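PDB 4AZI: beta-n-acetylhexosaminidase from Streptococcus pneumoniae, which probably removes terminal beta-linked N-acetylglucosamine residues from glycans as a family 20 glycoside hydrolase. Local coordinates for residues 224-228 against 229-233; 258-261 against 262-266. The protein carries 2 engineered substitutions. All blocks are in the same frame, centred on the assembly; numbering follows the deposited sequence.

Contact 1. Residues 224-228 against 229-233. With OAN (O-(2-acetamido-2-deoxy D-glucopyranosylidene) amino-N-phenylcarbamate), chain C.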
ATOM      1  N   PRO A 224      -8.947   3.067  -7.952  1.00  8.65           N
ATOM      2  CA  PRO A 224      -8.377   3.971  -6.947  1.00  9.23           C
ATOM      3  C   PRO A 224      -8.493   3.423  -5.524  1.00  9.68           C
ATOM      4  O   PRO A 224      -9.411   2.673  -5.214  1.00  9.69           O
ATOM      5  CB  PRO A 224      -9.177   5.272  -7.124  1.00  9.09           C
ATOM      6  CG  PRO A 224     -10.442   4.873  -7.795  1.00  8.94           C
ATOM      7  CD  PRO A 224     -10.178   3.611  -8.564  1.00  8.83           C
ATOM      8  N   MET A 225      -7.511   3.748  -4.693  1.00 10.45           N
ATOM      9  CA  MET A 225      -7.567   3.426  -3.283  1.00 11.06           C
ATOM     10  C   MET A 225      -7.075   4.640  -2.520  1.00 11.06           C
ATOM     11  O   MET A 225      -6.202   5.365  -3.002  1.00 10.86           O
ATOM     12  CB  MET A 225      -6.705   2.196  -2.961  1.00 11.85           C
ATOM     13  CG  MET A 225      -6.872   1.714  -1.522  1.00 13.00           C
ATOM     14  SD  MET A 225      -6.215   0.074  -1.158  1.00 15.76           S
ATOM     15  CE  MET A 225      -4.455   0.358  -1.167  1.00 13.54           C
ATOM     16  N   ALA A 226      -7.654   4.870  -1.343  1.00 10.91           N
ATOM     17  CA  ALA A 226      -7.201   5.928  -0.441  1.00 10.69           C
ATOM     18  C   ALA A 226      -7.392   5.475   1.001  1.00 10.56           C
ATOM     19  O   ALA A 226      -8.179   4.569   1.263  1.00 10.89           O
ATOM     20  CB  ALA A 226      -7.984   7.210  -0.697  1.00 10.57           C
ATOM     21  N   PHE A 227      -6.682   6.104   1.934  1.00 10.47           N
ATOM     22  CA  PHE A 227      -6.931   5.857   3.353  1.00 10.25           C
ATOM     23  C   PHE A 227      -8.242   6.515   3.758  1.00 10.18           C
ATOM     24  O   PHE A 227      -8.714   7.432   3.096  1.00 10.34           O
ATOM     25  CB  PHE A 227      -5.774   6.338   4.225  1.00 10.02           C
ATOM     26  CG  PHE A 227      -4.501   5.595   3.989  1.00 10.11           C
ATOM     27  CD1 PHE A 227      -4.419   4.231   4.249  1.00  9.98           C
ATOM     28  CD2 PHE A 227      -3.390   6.250   3.484  1.00 10.03           C
ATOM     29  CE1 PHE A 227      -3.249   3.536   4.012  1.00 10.17           C
ATOM     30  CE2 PHE A 227      -2.215   5.565   3.250  1.00 10.02           C
ATOM     31  CZ  PHE A 227      -2.146   4.206   3.505  1.00 10.21           C
ATOM     32  N   ASN A 228      -8.839   6.032   4.837  1.00 10.14           N
ATOM     33  CA  ASN A 228     -10.200   6.444   5.177  1.00 10.06           C
ATOM     34  C   ASN A 228     -10.342   7.853   5.750  1.00 10.16           C
ATOM     35  O   ASN A 228     -11.421   8.429   5.665  1.00 10.16           O
ATOM     36  CB  ASN A 228     -10.841   5.427   6.127  1.00  9.82           C
ATOM     37  CG  ASN A 228     -10.091   5.302   7.432  1.00  9.99           C
ATOM     38  OD1 ASN A 228      -9.059   4.639   7.506  1.00  9.70           O
ATOM     39  ND2 ASN A 228     -10.614   5.937   8.474  1.00 10.03           N
ATOM     40  N   ASP A 229      -9.258   8.397   6.310  1.00 10.63           N
ATOM     41  CA  ASP A 229      -9.292   9.647   7.110  1.00 11.08           C
ATOM     42  C   ASP A 229     -10.166  10.772   6.544  1.00 11.15           C
ATOM     43  O   ASP A 229     -11.032  11.306   7.236  1.00 11.20           O
ATOM     44  CB  ASP A 229      -7.883  10.229   7.309  1.00 11.16           C
ATOM     45  CG  ASP A 229      -6.886   9.216   7.828  1.00 11.36           C
ATOM     46  OD1 ASP A 229      -6.854   8.075   7.329  1.00 11.23           O
ATOM     47  OD2 ASP A 229      -6.103   9.584   8.722  1.00 11.94           O
ATOM     48  N   GLY A 230      -9.924  11.131   5.287  1.00 11.47           N
ATOM     49  CA  GLY A 230     -10.499  12.343   4.732  1.00 11.53           C
ATOM     50  C   GLY A 230     -11.911  12.185   4.226  1.00 11.76           C
ATOM     51  O   GLY A 230     -12.520  13.160   3.808  1.00 12.00           O
ATOM     52  N   PHE A 231     -12.436  10.963   4.248  1.00 11.84           N
ATOM     53  CA  PHE A 231     -13.727  10.672   3.622  1.00 11.96           C
ATOM     54  C   PHE A 231     -14.901  10.799   4.589  1.00 12.03           C
ATOM     55  O   PHE A 231     -14.968  10.096   5.601  1.00 12.16           O
ATOM     56  CB  PHE A 231     -13.709   9.283   2.965  1.00 11.91           C
ATOM     57  CG  PHE A 231     -12.881   9.213   1.706  1.00 12.12           C
ATOM     58  CD1 PHE A 231     -11.488   9.168   1.769  1.00 12.32           C
ATOM     59  CD2 PHE A 231     -13.494   9.199   0.456  1.00 12.02           C
ATOM     60  CE1 PHE A 231     -10.726   9.111   0.608  1.00 12.61           C
ATOM     61  CE2 PHE A 231     -12.740   9.133  -0.708  1.00 12.56           C
ATOM     62  CZ  PHE A 231     -11.351   9.089  -0.635  1.00 12.51           C
ATOM     63  N   TYR A 232     -15.827  11.688   4.251  1.00 12.19           N
ATOM     64  CA  TYR A 232     -17.011  11.956   5.064  1.00 12.51           C
ATOM     65  C   TYR A 232     -16.668  12.142   6.529  1.00 12.64           C
ATOM     66  O   TYR A 232     -17.187  11.444   7.396  1.00 12.36           O
ATOM     67  CB  TYR A 232     -18.060  10.859   4.850  1.00 12.62           C
ATOM     68  CG  TYR A 232     -18.602  10.904   3.444  1.00 12.85           C
ATOM     69  CD1 TYR A 232     -19.699  11.701   3.135  1.00 12.80           C
ATOM     70  CD2 TYR A 232     -17.996  10.184   2.418  1.00 12.56           C
ATOM     71  CE1 TYR A 232     -20.182  11.772   1.846  1.00 13.11           C
ATOM     72  CE2 TYR A 232     -18.480  10.243   1.125  1.00 12.73           C
ATOM     73  CZ  TYR A 232     -19.576  11.040   0.850  1.00 12.81           C
ATOM     74  OH  TYR A 232     -20.067  11.120  -0.421  1.00 12.95           O
ATOM     75  N   TYR A 233     -15.768  13.083   6.794  1.00 13.20           N
ATOM     76  CA  TYR A 233     -15.288  13.325   8.156  1.00 13.66           C
ATOM     77  C   TYR A 233     -16.478  13.576   9.071  1.00 14.38           C
ATOM     78  O   TYR A 233     -17.437  14.249   8.678  1.00 14.21           O
ATOM     79  CB  TYR A 233     -14.320  14.512   8.179  1.00 13.43           C
ATOM     80  CG  TYR A 233     -13.704  14.796   9.533  1.00 13.18           C
ATOM     81  CD1 TYR A 233     -12.700  13.974  10.057  1.00 12.70           C
ATOM     82  CD2 TYR A 233     -14.111  15.897  10.282  1.00 13.12           C
ATOM     83  CE1 TYR A 233     -12.123  14.248  11.296  1.00 12.97           C
ATOM     84  CE2 TYR A 233     -13.549  16.177  11.519  1.00 12.82           C
ATOM     85  CZ  TYR A 233     -12.560  15.351  12.024  1.00 12.58           C
ATOM     86  OH  TYR A 233     -12.012  15.636  13.250  1.00 12.17           O
TER
HETATM   87  CAH OAN C2038      -2.662   5.690   7.302  1.00 10.13           C
HETATM   88  CAG OAN C2038      -1.604   5.595   8.411  1.00 10.25           C
HETATM   89  OAN OAN C2038      -1.468   4.559   9.046  1.00 10.06           O
HETATM   90  NAI OAN C2038      -0.889   6.703   8.616  1.00 10.69           N
HETATM   91  CAB OAN C2038       0.190   6.839   9.618  1.00 11.33           C
HETATM   92  CAC OAN C2038       1.497   6.289   9.044  1.00 11.22           C
HETATM   93  OAJ OAN C2038       2.115   7.293   8.229  1.00 11.11           O
HETATM   94  CAD OAN C2038       2.451   5.866  10.151  1.00 11.61           C
HETATM   95  OAK OAN C2038       3.641   5.397   9.533  1.00 11.78           O
HETATM   96  CAE OAN C2038       1.812   4.732  10.967  1.00 11.69           C
HETATM   97  CAF OAN C2038       2.650   4.243  12.152  1.00 12.02           C
HETATM   98  OAM OAN C2038       2.786   5.279  13.129  1.00 12.22           O
HETATM   99  OAL OAN C2038       0.492   5.075  11.469  1.00 11.82           O
HETATM  100  CAA OAN C2038      -0.167   6.160  10.958  1.00 11.89           C
HETATM  101  NAY OAN C2038      -1.175   6.625  11.665  1.00 13.01           N
HETATM  102  OAQ OAN C2038      -1.431   5.980  12.838  1.00 14.48           O
HETATM  103  CAP OAN C2038      -1.949   6.777  13.820  1.00 14.97           C
HETATM  104  OAR OAN C2038      -2.283   6.280  14.897  1.00 14.75           O
HETATM  105  NAO OAN C2038      -2.056   8.085  13.540  1.00 16.09           N
HETATM  106  CAS OAN C2038      -2.575   9.017  14.355  1.00 17.22           C
HETATM  107  CAT OAN C2038      -3.567   9.854  13.842  1.00 17.14           C
HETATM  108  CAU OAN C2038      -4.140  10.843  14.641  1.00 17.41           C
HETATM  109  CAV OAN C2038      -3.726  10.998  15.962  1.00 17.79           C
HETATM  110  CAW OAN C2038      -2.729  10.163  16.486  1.00 17.97           C
HETATM  111  CAX OAN C2038      -2.151   9.175  15.684  1.00 17.48           C
HETATM  112  O   HOH W   1      -7.718   9.853   4.014  1.00  9.93           O
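Ala226 and Phe231 meet where strand 223-227, the fifth of the eight parallel strands of the TIM barrel, runs into a type I beta turn from Asn228 to Phe231. The Ala226 methyl, CB, rests 3.6 Å from Phe231 CE1, approaching the ring obliquely. Phe227 O also comes obliquely to this ring, 3.5 Å from Phe231 CD1. The turn is closed by Phe231 N, which donates to Asn228 O over 3.1 Å. A water bridges the start of the turn, donating to Phe227 O and accepting from Gly230 N, each over 2.8 Å, and so joins the strand end to the middle of the loop.

The Phe227 ring leaves the turn and faces the active site: with CG anti to the carbonyl carbon (chi1 -65°), it reaches the inhibitor, whose acetamido methyl CAH sits 3.7 Å above the ring plane, over its centre. This CH-pi packing places Phe227 in the wall of the ligand pocket that meets the acetamido group. Beside it, Asp229 OD1 comes within van der Waals range of Phe227 CB, and the Asp229 carboxylate is gripped by Trp250 NE1 on OD1 and Tyr257 OH on OD2, both from residues of the ligand pocket.

Farther out, the Asn228 amide is held with CG between the backbone N and the carbonyl carbon (chi1 61°), its plane 41° from that of the Asp229 carboxylate. It ties the turn to the chain following strand 246-249 and has both ends of a buried group satisfied: OD1 accepts from Trp250 N, and ND2 donates to Ser251 O.

Contact 2. Residues 258-261 against 262-266; sequences NLAS and PQYLA
Ser261 caps the helix that begins at Pro262, and its OG accepts from Tyr264 N over 2.9 Å with an N-H...O angle of 158°. As the N-cap residue, it satisfies one of the amides that the first helical turn leaves without a backbone carbonyl. OG lies between the backbone N and the carbonyl carbon (chi1 66°), a rotation that turns it back over the opening turn and brings it 3.3 Å from Tyr264 CB. The Ser261 carbonyl serves the same turn: its O accepts from Leu265 N at 3.1 Å, in the i to i+4 pattern of an alpha helix. Pro262, the first helical residue, has no N-H to satisfy; its CD lies 3.5 Å from Ser261 CB, a closeness imposed largely by the Ser-Pro linkage.

The compact part is where the Ala260 methyl packs against the branch of Leu265, with Ala260 CB 3.8 Å from Leu265 CG and close to CD2. Tyr264 is a looser neighbour of that methyl: its ring is approached obliquely, Ala260 CB lying 4.4 Å from Tyr264 CD2, and its far end leads away from the turn.

The solvent side belongs to Gln263. Its exposed side chain bends at chi2 (101°), which carries OE1 back to 3.5 Å from Ser261 CB, a van der Waals approach over the cap.

Beyond the two segments, Asp235 OD1 accepts from Ser261 N, and Tyr249 OH is hydrogen-bonded to Ala260 O, fixing the lead-in to the helix. Pro262 and Leu265 lean on Tyr249 of barrel strand 246-249, while Leu265 and Ala266 touch Phe272 of the next strand, 271-282, so the short helix 262-267 lies in the connection between these two parallel strands and packs on both.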
ATOM      1  N   ASN A 258     -12.015  12.891  14.494  1.00 14.94           N
ATOM      2  CA  ASN A 258     -13.362  12.309  14.408  1.00 14.66           C
ATOM      3  C   ASN A 258     -13.727  11.675  13.063  1.00 13.84           C
ATOM      4  O   ASN A 258     -14.658  12.119  12.383  1.00 13.31           O
ATOM      5  CB  ASN A 258     -14.420  13.358  14.770  1.00 14.54           C
ATOM      6  CG  ASN A 258     -14.301  13.846  16.201  1.00 14.88           C
ATOM      7  OD1 ASN A 258     -14.650  14.983  16.501  1.00 14.93           O
ATOM      8  ND2 ASN A 258     -13.822  12.986  17.093  1.00 15.05           N
ATOM      9  N   LEU A 259     -13.022  10.609  12.711  1.00 13.27           N
ATOM     10  CA  LEU A 259     -13.193   9.991  11.396  1.00 13.07           C
ATOM     11  C   LEU A 259     -14.569   9.360  11.217  1.00 12.90           C
ATOM     12  O   LEU A 259     -15.258   9.058  12.197  1.00 13.42           O
ATOM     13  CB  LEU A 259     -12.075   8.973  11.139  1.00 12.89           C
ATOM     14  CG  LEU A 259     -10.690   9.462  11.569  1.00 13.05           C
ATOM     15  CD1 LEU A 259      -9.606   8.422  11.275  1.00 12.27           C
ATOM     16  CD2 LEU A 259     -10.387  10.807  10.908  1.00 12.75           C
ATOM     17  N   ALA A 260     -14.984   9.203   9.964  1.00 12.22           N
ATOM     18  CA  ALA A 260     -16.192   8.456   9.647  1.00 12.04           C
ATOM     19  C   ALA A 260     -16.058   7.027  10.158  1.00 11.81           C
ATOM     20  O   ALA A 260     -14.961   6.464  10.185  1.00 11.59           O
ATOM     21  CB  ALA A 260     -16.463   8.464   8.146  1.00 11.73           C
ATOM     22  N   SER A 261     -17.170   6.457  10.599  1.00 11.84           N
ATOM     23  CA  SER A 261     -17.172   5.070  11.019  1.00 11.72           C
ATOM     24  C   SER A 261     -17.194   4.187   9.777  1.00 11.90           C
ATOM     25  O   SER A 261     -17.624   4.641   8.704  1.00 12.03           O
ATOM     26  CB  SER A 261     -18.389   4.782  11.892  1.00 11.64           C
ATOM     27  OG  SER A 261     -19.578   4.896  11.138  1.00 11.11           O
ATOM     28  N   PRO A 262     -16.736   2.931   9.912  1.00 11.76           N
ATOM     29  CA  PRO A 262     -16.871   1.982   8.806  1.00 11.94           C
ATOM     30  C   PRO A 262     -18.341   1.750   8.472  1.00 11.91           C
ATOM     31  O   PRO A 262     -18.678   1.605   7.292  1.00 11.78           O
ATOM     32  CB  PRO A 262     -16.229   0.693   9.342  1.00 11.65           C
ATOM     33  CG  PRO A 262     -15.458   1.093  10.539  1.00 11.91           C
ATOM     34  CD  PRO A 262     -16.109   2.315  11.095  1.00 11.87           C
ATOM     35  N   GLN A 263     -19.200   1.722   9.497  1.00 11.85           N
ATOM     36  CA  GLN A 263     -20.655   1.628   9.291  1.00 11.87           C
ATOM     37  C   GLN A 263     -21.144   2.753   8.368  1.00 12.07           C
ATOM     38  O   GLN A 263     -21.859   2.501   7.389  1.00 12.24           O
ATOM     39  CB  GLN A 263     -21.428   1.700  10.617  1.00 11.82           C
ATOM     40  CG  GLN A 263     -21.269   0.506  11.549  1.00 11.74           C
ATOM     41  CD  GLN A 263     -20.293   0.772  12.688  1.00 11.36           C
ATOM     42  OE1 GLN A 263     -19.291   1.461  12.513  1.00 10.95           O
ATOM     43  NE2 GLN A 263     -20.595   0.236  13.865  1.00 11.47           N
ATOM     44  N   TYR A 264     -20.761   3.991   8.689  1.00 11.86           N
ATOM     45  CA  TYR A 264     -21.171   5.145   7.894  1.00 11.67           C
ATOM     46  C   TYR A 264     -20.688   5.085   6.439  1.00 11.16           C
ATOM     47  O   TYR A 264     -21.459   5.360   5.521  1.00 11.11           O
ATOM     48  CB  TYR A 264     -20.737   6.470   8.532  1.00 11.44           C
ATOM     49  CG  TYR A 264     -21.360   7.661   7.833  1.00 11.72           C
ATOM     50  CD1 TYR A 264     -22.636   8.101   8.179  1.00 12.06           C
ATOM     51  CD2 TYR A 264     -20.696   8.318   6.799  1.00 11.67           C
ATOM     52  CE1 TYR A 264     -23.223   9.178   7.538  1.00 12.22           C
ATOM     53  CE2 TYR A 264     -21.270   9.400   6.152  1.00 12.06           C
ATOM     54  CZ  TYR A 264     -22.538   9.818   6.520  1.00 12.35           C
ATOM     55  OH  TYR A 264     -23.127  10.879   5.891  1.00 12.36           O
ATOM     56  N   LEU A 265     -19.415   4.761   6.237  1.00 10.66           N
ATOM     57  CA  LEU A 265     -18.862   4.632   4.881  1.00 10.67           C
ATOM     58  C   LEU A 265     -19.486   3.488   4.081  1.00 10.81           C
ATOM     59  O   LEU A 265     -19.773   3.663   2.901  1.00 11.05           O
ATOM     60  CB  LEU A 265     -17.334   4.521   4.904  1.00 10.23           C
ATOM     61  CG  LEU A 265     -16.560   5.725   5.448  1.00  9.90           C
ATOM     62  CD1 LEU A 265     -15.068   5.398   5.481  1.00  9.88           C
ATOM     63  CD2 LEU A 265     -16.829   6.962   4.610  1.00  9.85           C
ATOM     64  N   ALA A 266     -19.725   2.341   4.721  1.00 10.85           N
ATOM     65  CA  ALA A 266     -20.451   1.236   4.077  1.00 10.81           C
ATOM     66  C   ALA A 266     -21.816   1.692   3.576  1.00 11.13           C
ATOM     67  O   ALA A 266     -22.229   1.338   2.453  1.00 10.73           O
ATOM     68  CB  ALA A 266     -20.601   0.055   5.026  1.00 10.86           C
TER

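Contact 1 comes first along the chain, at the C-terminal end of barrel strand 223-227; contact 2 follows strand 246-249 and opens helix 262-267, which leads to strand 271-282. Their centres are 10 Å apart, and the two touch directly. Tyr233 OH probably hydrogen-bonds to Asn258 N at 3.0 Å, the Ala260 methyl packs on the backbone carbonyls of Phe231 and Tyr232, and Tyr232 CB lies 3.8 Å from Tyr264 CE2. The loops after two adjacent strands thus pack on each other at the same end of the TIM barrel, with contact 1 beside the inhibitor and contact 2 farther from the centre of the chain, about 21 Å against 14 Å.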